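PDB 3LKE: enoyl-CoA hydratase from Bacillus halodurans, which probably catalyses the reversible addition of water to the double bond of enoyl-CoA thioesters, as a member of the crotonase-like family. Local coordinates for residues R82-L87 with Q233-L238; T8-D13 with T47-I52. One frame throughout, in Å; residues are numbered along the deposited sequence.

How the contacts relate
The two contacts lie in different parts of one crotonase-like chain: their centres are 32 Å apart, and the nearest atoms stay about 18 Å from each other, so neither touches the other. Contact 2 belongs to the beta-sheet part, where the hairpin of strands 6-10 and 14-19 meets the start of strand 51-56. Contact 1 is all helical, pairing helix 81-98 with helix 223-241 from the C-terminal region, next to a second subunit. Along the chain, strand 51-56 leads through helix 68-76 to helix 81-98, so contact 2 is complete before contact 1 begins. Both join parts of the fold, at the sheet edge in contact 2 and through a helix pair in contact 1.

Contact 1 of 2, residues R82-L87 with Q233-L238; sequences RLREVL and QETEEL
R84 reaches across to E236 with both terminal nitrogens, NH1 to OE2 at 2.9 Å and NH2 to OE1 at 3.0 Å, forming an end-on, two-pronged salt bridge. Both bonds are nearly straight and lie close to the guanidinium plane, but the carboxylate is turned 32° against that plane, and NH1 meets OE2 from above the carboxylate. The extended arginine chain and the bent glutamate chain allow the grip although the CB of E236 points away from helix 82-87. This is the solvent side, where E236 is exposed. Inward the contact becomes apolar: CD1 of L87 touches CG2 of T235 at 4.0 Å and CD2 of L238 at 4.2 Å, while L83 rests by the backbone of L238. With chi1 at -61°, T235 sets CG2 opposite its backbone N, where the methyl meets L87; its OG1 instead bonds to the carbonyl of L231. The loop residues D146, I143 and F242 pack on the buried leucines, and E237 bridges to K217 of the second subunit. The segment axes approach to 10.7 Å at 155°, a nearly antiparallel helix pair joining the N-terminal crotonase core to the C-terminal helical region that contributes to subunit contacts in this family.

Contact 2 of 2, residues T8-D13 with T47-I52; sequences TEIQND and TSIHSI
D13 and H50 meet through one carbonyl oxygen that accepts the backbone N-H and lies over the ring face without bonding to it. The O of D13 is 2.9 Å from the backbone N of H50, and the same atom sits 3.3 Å above the plane of the imidazole, over its centre. The histidine owes this position to a chi1 of 47°, which tucks CG between its own backbone N and carbonyl carbon and folds the ring back beneath the oxygen. At the ring edge, ND1 and the OG of S51 share an in-plane hydrogen bond of 2.8 Å that fixes the rotation of the imidazole, while V204 and S205 of helix 190-205 also touch it. CB of D13 adds a contact with CD2 of H50 at 3.7 Å. Replacing H50 with an alanine would probably leave the D13 carbonyl without the ring beneath it and the S51 hydroxyl without its imidazole mate. The setting is the turn of the beta-hairpin formed by strands 6-10 and 14-19, laid against the entry to strand 51-56 in the crotonase sheet; N12 and D13 both adopt left-handed backbone angles there. I49 also takes the chi1 near +60°, which places CG2 anti to its carbonyl carbon and brings it against CG2 of I10 at 4.0 Å, the two side chains crossing at about a right angle beside L15. The CA of I49 also approaches the D13 O, at 3.2 Å, as a bent CA-H...O contact (124° at the hydrogen). Farther out, the D13 carboxylate lies near the S48 carbonyl, while the S48 hydroxyl bonds to E46.

Contact 1 of 2, residues R82-L87 with Q233-L238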
ATOM      1  N   ARG A  82       9.222  15.204 -31.351  1.00 38.11           N
ATOM      2  CA  ARG A  82       8.531  13.963 -31.683  1.00 37.48           C
ATOM      3  C   ARG A  82       8.286  13.145 -30.417  1.00 35.61           C
ATOM      4  O   ARG A  82       7.189  12.643 -30.204  1.00 35.76           O
ATOM      5  CB  ARG A  82       9.350  13.137 -32.674  1.00 43.08           C
ATOM      6  CG  ARG A  82       9.766  13.899 -33.921  1.00 50.36           C
ATOM      7  CD  ARG A  82       8.650  13.950 -34.958  1.00 54.76           C
ATOM      8  NE  ARG A  82       8.395  12.639 -35.552  1.00 60.76           N
ATOM      9  CZ  ARG A  82       9.285  11.949 -36.262  1.00 59.09           C
ATOM     10  NH1 ARG A  82      10.503  12.437 -36.465  1.00 59.33           N
ATOM     11  NH2 ARG A  82       8.960  10.766 -36.766  1.00 59.36           N
ATOM     12  N   LEU A  83       9.316  13.016 -29.587  1.00 37.59           N
ATOM     13  CA  LEU A  83       9.189  12.283 -28.328  1.00 32.27           C
ATOM     14  C   LEU A  83       8.089  12.880 -27.452  1.00 32.73           C
ATOM     15  O   LEU A  83       7.208  12.161 -26.973  1.00 31.71           O
ATOM     16  CB  LEU A  83      10.527  12.244 -27.576  1.00 34.76           C
ATOM     17  CG  LEU A  83      10.604  11.352 -26.327  1.00 30.58           C
ATOM     18  CD1 LEU A  83       9.949   9.992 -26.583  1.00 28.01           C
ATOM     19  CD2 LEU A  83      12.046  11.178 -25.875  1.00 33.81           C
ATOM     20  N   ARG A  84       8.131  14.192 -27.241  1.00 29.38           N
ATOM     21  CA  ARG A  84       7.149  14.840 -26.374  1.00 33.12           C
ATOM     22  C   ARG A  84       5.732  14.694 -26.920  1.00 32.59           C
ATOM     23  O   ARG A  84       4.778  14.524 -26.156  1.00 31.63           O
ATOM     24  CB  ARG A  84       7.506  16.312 -26.123  1.00 31.76           C
ATOM     25  CG  ARG A  84       8.754  16.489 -25.263  1.00 33.17           C
ATOM     26  CD  ARG A  84       9.095  17.957 -25.030  1.00 33.95           C
ATOM     27  NE  ARG A  84      10.288  18.103 -24.195  1.00 31.19           N
ATOM     28  CZ  ARG A  84      10.276  18.106 -22.864  1.00 35.78           C
ATOM     29  NH1 ARG A  84       9.131  17.964 -22.205  1.00 35.90           N
ATOM     30  NH2 ARG A  84      11.411  18.245 -22.191  1.00 36.46           N
ATOM     31  N   GLU A  85       5.603  14.742 -28.242  1.00 33.65           N
ATOM     32  CA  GLU A  85       4.305  14.588 -28.890  1.00 31.60           C
ATOM     33  C   GLU A  85       3.670  13.231 -28.574  1.00 32.17           C
ATOM     34  O   GLU A  85       2.500  13.167 -28.188  1.00 32.71           O
ATOM     35  CB  GLU A  85       4.438  14.776 -30.408  1.00 37.58           C
ATOM     36  CG  GLU A  85       3.190  14.420 -31.196  1.00 41.25           C
ATOM     37  CD  GLU A  85       3.360  14.670 -32.691  1.00 45.67           C
ATOM     38  OE1 GLU A  85       4.181  15.544 -33.062  1.00 49.58           O
ATOM     39  OE2 GLU A  85       2.673  13.993 -33.487  1.00 47.65           O
ATOM     40  N   VAL A  86       4.437  12.153 -28.726  1.00 29.74           N
ATOM     41  CA  VAL A  86       3.883  10.817 -28.528  1.00 30.41           C
ATOM     42  C   VAL A  86       3.642  10.533 -27.041  1.00 28.07           C
ATOM     43  O   VAL A  86       2.636   9.930 -26.674  1.00 27.53           O
ATOM     44  CB  VAL A  86       4.757   9.708 -29.167  1.00 32.78           C
ATOM     45  CG1 VAL A  86       6.123   9.666 -28.545  1.00 32.63           C
ATOM     46  CG2 VAL A  86       4.072   8.347 -29.046  1.00 32.88           C
ATOM     47  N   LEU A  87       4.556  10.995 -26.196  1.00 27.43           N
ATOM     48  CA  LEU A  87       4.382  10.866 -24.756  1.00 29.70           C
ATOM     49  C   LEU A  87       3.117  11.587 -24.333  1.00 27.67           C
ATOM     50  O   LEU A  87       2.368  11.102 -23.490  1.00 26.46           O
ATOM     51  CB  LEU A  87       5.598  11.420 -24.010  1.00 27.13           C
ATOM     52  CG  LEU A  87       6.803  10.486 -24.086  1.00 28.15           C
ATOM     53  CD1 LEU A  87       8.058  11.129 -23.493  1.00 31.88           C
ATOM     54  CD2 LEU A  87       6.484   9.148 -23.392  1.00 29.51           C
ATOM     55  N   GLN A 233       6.569  14.097 -14.839  1.00 26.92           N
ATOM     56  CA  GLN A 233       7.929  13.777 -14.441  1.00 24.51           C
ATOM     57  C   GLN A 233       8.542  12.658 -15.278  1.00 24.86           C
ATOM     58  O   GLN A 233       9.705  12.732 -15.662  1.00 23.80           O
ATOM     59  CB  GLN A 233       7.974  13.431 -12.947  1.00 27.61           C
ATOM     60  CG  GLN A 233       7.740  14.631 -12.051  1.00 30.37           C
ATOM     61  CD  GLN A 233       8.733  15.750 -12.335  1.00 39.20           C
ATOM     62  OE1 GLN A 233       9.932  15.507 -12.490  1.00 40.13           O
ATOM     63  NE2 GLN A 233       8.232  16.981 -12.420  1.00 42.14           N
ATOM     64  N   GLU A 234       7.766  11.618 -15.562  1.00 20.64           N
ATOM     65  CA  GLU A 234       8.265  10.542 -16.404  1.00 22.75           C
ATOM     66  C   GLU A 234       8.695  11.113 -17.753  1.00 22.97           C
ATOM     67  O   GLU A 234       9.713  10.710 -18.320  1.00 24.50           O
ATOM     68  CB  GLU A 234       7.180   9.478 -16.635  1.00 23.36           C
ATOM     69  CG  GLU A 234       6.820   8.669 -15.385  1.00 21.50           C
ATOM     70  CD  GLU A 234       5.758   7.629 -15.685  1.00 24.51           C
ATOM     71  OE1 GLU A 234       5.093   7.770 -16.736  1.00 22.73           O
ATOM     72  OE2 GLU A 234       5.591   6.686 -14.877  1.00 24.22           O
ATOM     73  N   THR A 235       7.890  12.036 -18.263  1.00 23.26           N
ATOM     74  CA  THR A 235       8.170  12.675 -19.550  1.00 25.32           C
ATOM     75  C   THR A 235       9.536  13.358 -19.505  1.00 25.25           C
ATOM     76  O   THR A 235      10.392  13.108 -20.353  1.00 25.31           O
ATOM     77  CB  THR A 235       7.072  13.683 -19.908  1.00 26.76           C
ATOM     78  OG1 THR A 235       5.819  12.994 -20.014  1.00 28.42           O
ATOM     79  CG2 THR A 235       7.382  14.387 -21.241  1.00 26.80           C
ATOM     80  N   GLU A 236       9.754  14.183 -18.483  1.00 26.04           N
ATOM     81  CA  GLU A 236      11.004  14.933 -18.396  1.00 27.10           C
ATOM     82  C   GLU A 236      12.206  14.013 -18.241  1.00 28.61           C
ATOM     83  O   GLU A 236      13.251  14.262 -18.841  1.00 29.04           O
ATOM     84  CB  GLU A 236      10.954  15.969 -17.269  1.00 28.67           C
ATOM     85  CG  GLU A 236       9.870  17.011 -17.462  1.00 29.84           C
ATOM     86  CD  GLU A 236      10.023  17.791 -18.768  1.00 31.03           C
ATOM     87  OE1 GLU A 236      11.174  18.023 -19.199  1.00 33.78           O
ATOM     88  OE2 GLU A 236       8.995  18.172 -19.354  1.00 34.04           O
ATOM     89  N   GLU A 237      12.067  12.950 -17.441  1.00 29.29           N
ATOM     90  CA  GLU A 237      13.187  12.037 -17.222  1.00 24.98           C
ATOM     91  C   GLU A 237      13.525  11.262 -18.486  1.00 25.30           C
ATOM     92  O   GLU A 237      14.691  11.035 -18.790  1.00 27.98           O
ATOM     93  CB  GLU A 237      12.909  11.047 -16.079  1.00 23.75           C
ATOM     94  CG  GLU A 237      12.702  11.683 -14.704  1.00 25.47           C
ATOM     95  CD  GLU A 237      13.936  12.409 -14.168  1.00 29.52           C
ATOM     96  OE1 GLU A 237      15.077  12.074 -14.561  1.00 28.71           O
ATOM     97  OE2 GLU A 237      13.752  13.312 -13.324  1.00 33.32           O
ATOM     98  N   LEU A 238      12.503  10.830 -19.217  1.00 24.89           N
ATOM     99  CA  LEU A 238      12.744  10.040 -20.419  1.00 24.37           C
ATOM    100  C   LEU A 238      13.360  10.909 -21.515  1.00 28.89           C
ATOM    101  O   LEU A 238      14.247  10.468 -22.235  1.00 28.53           O
ATOM    102  CB  LEU A 238      11.446   9.402 -20.925  1.00 26.23           C
ATOM    103  CG  LEU A 238      11.659   8.298 -21.963  1.00 30.58           C
ATOM    104  CD1 LEU A 238      12.470   7.156 -21.368  1.00 32.59           C
ATOM    105  CD2 LEU A 238      10.333   7.785 -22.515  1.00 32.06           C
TER

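Contact 2 of 2, residues T8-D13 with T47-I52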
ATOM      1  N   THR A   8     -14.253   0.804 -32.510  1.00 31.52           N
ATOM      2  CA  THR A   8     -15.154   0.936 -31.369  1.00 35.06           C
ATOM      3  C   THR A   8     -16.525   0.339 -31.674  1.00 38.43           C
ATOM      4  O   THR A   8     -17.000   0.379 -32.816  1.00 36.86           O
ATOM      5  CB  THR A   8     -15.309   2.406 -30.920  1.00 36.84           C
ATOM      6  OG1 THR A   8     -15.727   3.212 -32.028  1.00 38.33           O
ATOM      7  CG2 THR A   8     -13.987   2.944 -30.395  1.00 34.82           C
ATOM      8  N   GLU A   9     -17.149  -0.227 -30.649  1.00 34.28           N
ATOM      9  CA  GLU A   9     -18.455  -0.857 -30.789  1.00 38.45           C
ATOM     10  C   GLU A   9     -19.159  -0.859 -29.446  1.00 37.36           C
ATOM     11  O   GLU A   9     -18.578  -1.256 -28.449  1.00 38.14           O
ATOM     12  CB  GLU A   9     -18.302  -2.300 -31.278  1.00 36.91           C
ATOM     13  CG  GLU A   9     -19.611  -3.042 -31.445  1.00 42.91           C
ATOM     14  CD  GLU A   9     -19.421  -4.469 -31.929  1.00 47.19           C
ATOM     15  OE1 GLU A   9     -18.311  -4.798 -32.405  1.00 46.04           O
ATOM     16  OE2 GLU A   9     -20.385  -5.264 -31.837  1.00 55.47           O
ATOM     17  N   ILE A  10     -20.417  -0.431 -29.422  1.00 38.07           N
ATOM     18  CA  ILE A  10     -21.215  -0.546 -28.205  1.00 36.29           C
ATOM     19  C   ILE A  10     -22.176  -1.728 -28.274  1.00 41.48           C
ATOM     20  O   ILE A  10     -22.953  -1.860 -29.219  1.00 40.72           O
ATOM     21  CB  ILE A  10     -22.005   0.733 -27.914  1.00 36.18           C
ATOM     22  CG1 ILE A  10     -21.042   1.896 -27.662  1.00 38.33           C
ATOM     23  CG2 ILE A  10     -22.942   0.517 -26.729  1.00 37.34           C
ATOM     24  CD1 ILE A  10     -21.722   3.233 -27.518  1.00 42.35           C
ATOM     25  N   GLN A  11     -22.110  -2.593 -27.271  1.00 39.02           N
ATOM     26  CA  GLN A  11     -22.989  -3.747 -27.207  1.00 39.07           C
ATOM     27  C   GLN A  11     -23.551  -3.899 -25.806  1.00 43.49           C
ATOM     28  O   GLN A  11     -22.812  -4.153 -24.849  1.00 39.75           O
ATOM     29  CB  GLN A  11     -22.240  -5.014 -27.623  1.00 44.50           C
ATOM     30  CG  GLN A  11     -22.950  -6.312 -27.274  1.00 43.29           C
ATOM     31  CD  GLN A  11     -22.328  -7.518 -27.964  1.00 53.20           C
ATOM     32  OE1 GLN A  11     -21.959  -7.452 -29.140  1.00 56.03           O
ATOM     33  NE2 GLN A  11     -22.216  -8.630 -27.236  1.00 53.06           N
ATOM     34  N   ASN A  12     -24.862  -3.721 -25.692  1.00 41.83           N
ATOM     35  CA  ASN A  12     -25.550  -3.904 -24.426  1.00 40.90           C
ATOM     36  C   ASN A  12     -24.982  -2.993 -23.335  1.00 37.69           C
ATOM     37  O   ASN A  12     -24.712  -3.436 -22.218  1.00 40.66           O
ATOM     38  CB  ASN A  12     -25.481  -5.369 -23.997  1.00 43.71           C
ATOM     39  CG  ASN A  12     -26.449  -5.694 -22.885  1.00 46.60           C
ATOM     40  OD1 ASN A  12     -27.126  -4.808 -22.358  1.00 53.07           O
ATOM     41  ND2 ASN A  12     -26.528  -6.970 -22.520  1.00 50.56           N
ATOM     42  N   ASP A  13     -24.802  -1.726 -23.689  1.00 38.89           N
ATOM     43  CA  ASP A  13     -24.362  -0.702 -22.751  1.00 39.76           C
ATOM     44  C   ASP A  13     -22.920  -0.908 -22.284  1.00 39.49           C
ATOM     45  O   ASP A  13     -22.555  -0.494 -21.186  1.00 35.53           O
ATOM     46  CB  ASP A  13     -25.321  -0.614 -21.561  1.00 38.85           C
ATOM     47  CG  ASP A  13     -26.711  -0.137 -21.968  1.00 42.51           C
ATOM     48  OD1 ASP A  13     -26.832   0.520 -23.021  1.00 44.78           O
ATOM     49  OD2 ASP A  13     -27.680  -0.412 -21.234  1.00 44.30           O
ATOM     50  N   THR A  47     -23.178   8.558 -21.830  1.00 45.33           N
ATOM     51  CA  THR A  47     -23.907   8.420 -20.573  1.00 46.80           C
ATOM     52  C   THR A  47     -24.616   7.082 -20.361  1.00 45.14           C
ATOM     53  O   THR A  47     -24.897   6.715 -19.221  1.00 49.52           O
ATOM     54  CB  THR A  47     -24.919   9.563 -20.380  1.00 50.29           C
ATOM     55  OG1 THR A  47     -25.704   9.706 -21.569  1.00 51.75           O
ATOM     56  CG2 THR A  47     -24.190  10.866 -20.100  1.00 52.02           C
ATOM     57  N   SER A  48     -24.895   6.347 -21.435  1.00 45.99           N
ATOM     58  CA  SER A  48     -25.653   5.099 -21.299  1.00 48.98           C
ATOM     59  C   SER A  48     -24.825   3.882 -20.869  1.00 44.62           C
ATOM     60  O   SER A  48     -25.334   2.993 -20.179  1.00 46.35           O
ATOM     61  CB  SER A  48     -26.450   4.780 -22.574  1.00 44.48           C
ATOM     62  OG  SER A  48     -25.605   4.440 -23.664  1.00 54.03           O
ATOM     63  N   ILE A  49     -23.556   3.838 -21.260  1.00 42.43           N
ATOM     64  CA  ILE A  49     -22.746   2.658 -20.985  1.00 37.22           C
ATOM     65  C   ILE A  49     -22.274   2.627 -19.539  1.00 35.32           C
ATOM     66  O   ILE A  49     -22.151   3.669 -18.901  1.00 37.73           O
ATOM     67  CB  ILE A  49     -21.534   2.562 -21.919  1.00 36.84           C
ATOM     68  CG1 ILE A  49     -20.557   3.713 -21.657  1.00 36.89           C
ATOM     69  CG2 ILE A  49     -21.992   2.527 -23.375  1.00 38.67           C
ATOM     70  CD1 ILE A  49     -19.336   3.689 -22.550  1.00 33.27           C
ATOM     71  N   HIS A  50     -22.027   1.423 -19.036  1.00 31.85           N
ATOM     72  CA  HIS A  50     -21.529   1.238 -17.676  1.00 33.28           C
ATOM     73  C   HIS A  50     -20.081   0.750 -17.659  1.00 33.92           C
ATOM     74  O   HIS A  50     -19.408   0.805 -16.623  1.00 28.51           O
ATOM     75  CB  HIS A  50     -22.415   0.257 -16.910  1.00 31.35           C
ATOM     76  CG  HIS A  50     -22.747  -0.988 -17.677  1.00 36.56           C
ATOM     77  ND1 HIS A  50     -21.813  -1.960 -17.965  1.00 34.34           N
ATOM     78  CD2 HIS A  50     -23.916  -1.417 -18.216  1.00 36.84           C
ATOM     79  CE1 HIS A  50     -22.391  -2.936 -18.644  1.00 36.69           C
ATOM     80  NE2 HIS A  50     -23.666  -2.630 -18.811  1.00 36.93           N
ATOM     81  N   SER A  51     -19.601   0.283 -18.808  1.00 30.56           N
ATOM     82  CA  SER A  51     -18.282  -0.331 -18.882  1.00 29.39           C
ATOM     83  C   SER A  51     -17.560   0.016 -20.180  1.00 31.45           C
ATOM     84  O   SER A  51     -18.179   0.361 -21.193  1.00 31.95           O
ATOM     85  CB  SER A  51     -18.398  -1.853 -18.775  1.00 27.70           C
ATOM     86  OG  SER A  51     -19.068  -2.246 -17.598  1.00 30.73           O
ATOM     87  N   ILE A  52     -16.237  -0.080 -20.123  1.00 29.11           N
ATOM     88  CA  ILE A  52     -15.380   0.057 -21.286  1.00 28.84           C
ATOM     89  C   ILE A  52     -14.413  -1.115 -21.272  1.00 32.28           C
ATOM     90  O   ILE A  52     -13.712  -1.337 -20.286  1.00 26.99           O
ATOM     91  CB  ILE A  52     -14.593   1.373 -21.257  1.00 30.34           C
ATOM     92  CG1 ILE A  52     -15.544   2.564 -21.370  1.00 30.26           C
ATOM     93  CG2 ILE A  52     -13.588   1.413 -22.394  1.00 31.01           C
ATOM     94  CD1 ILE A  52     -14.878   3.889 -21.193  1.00 30.38           C
TER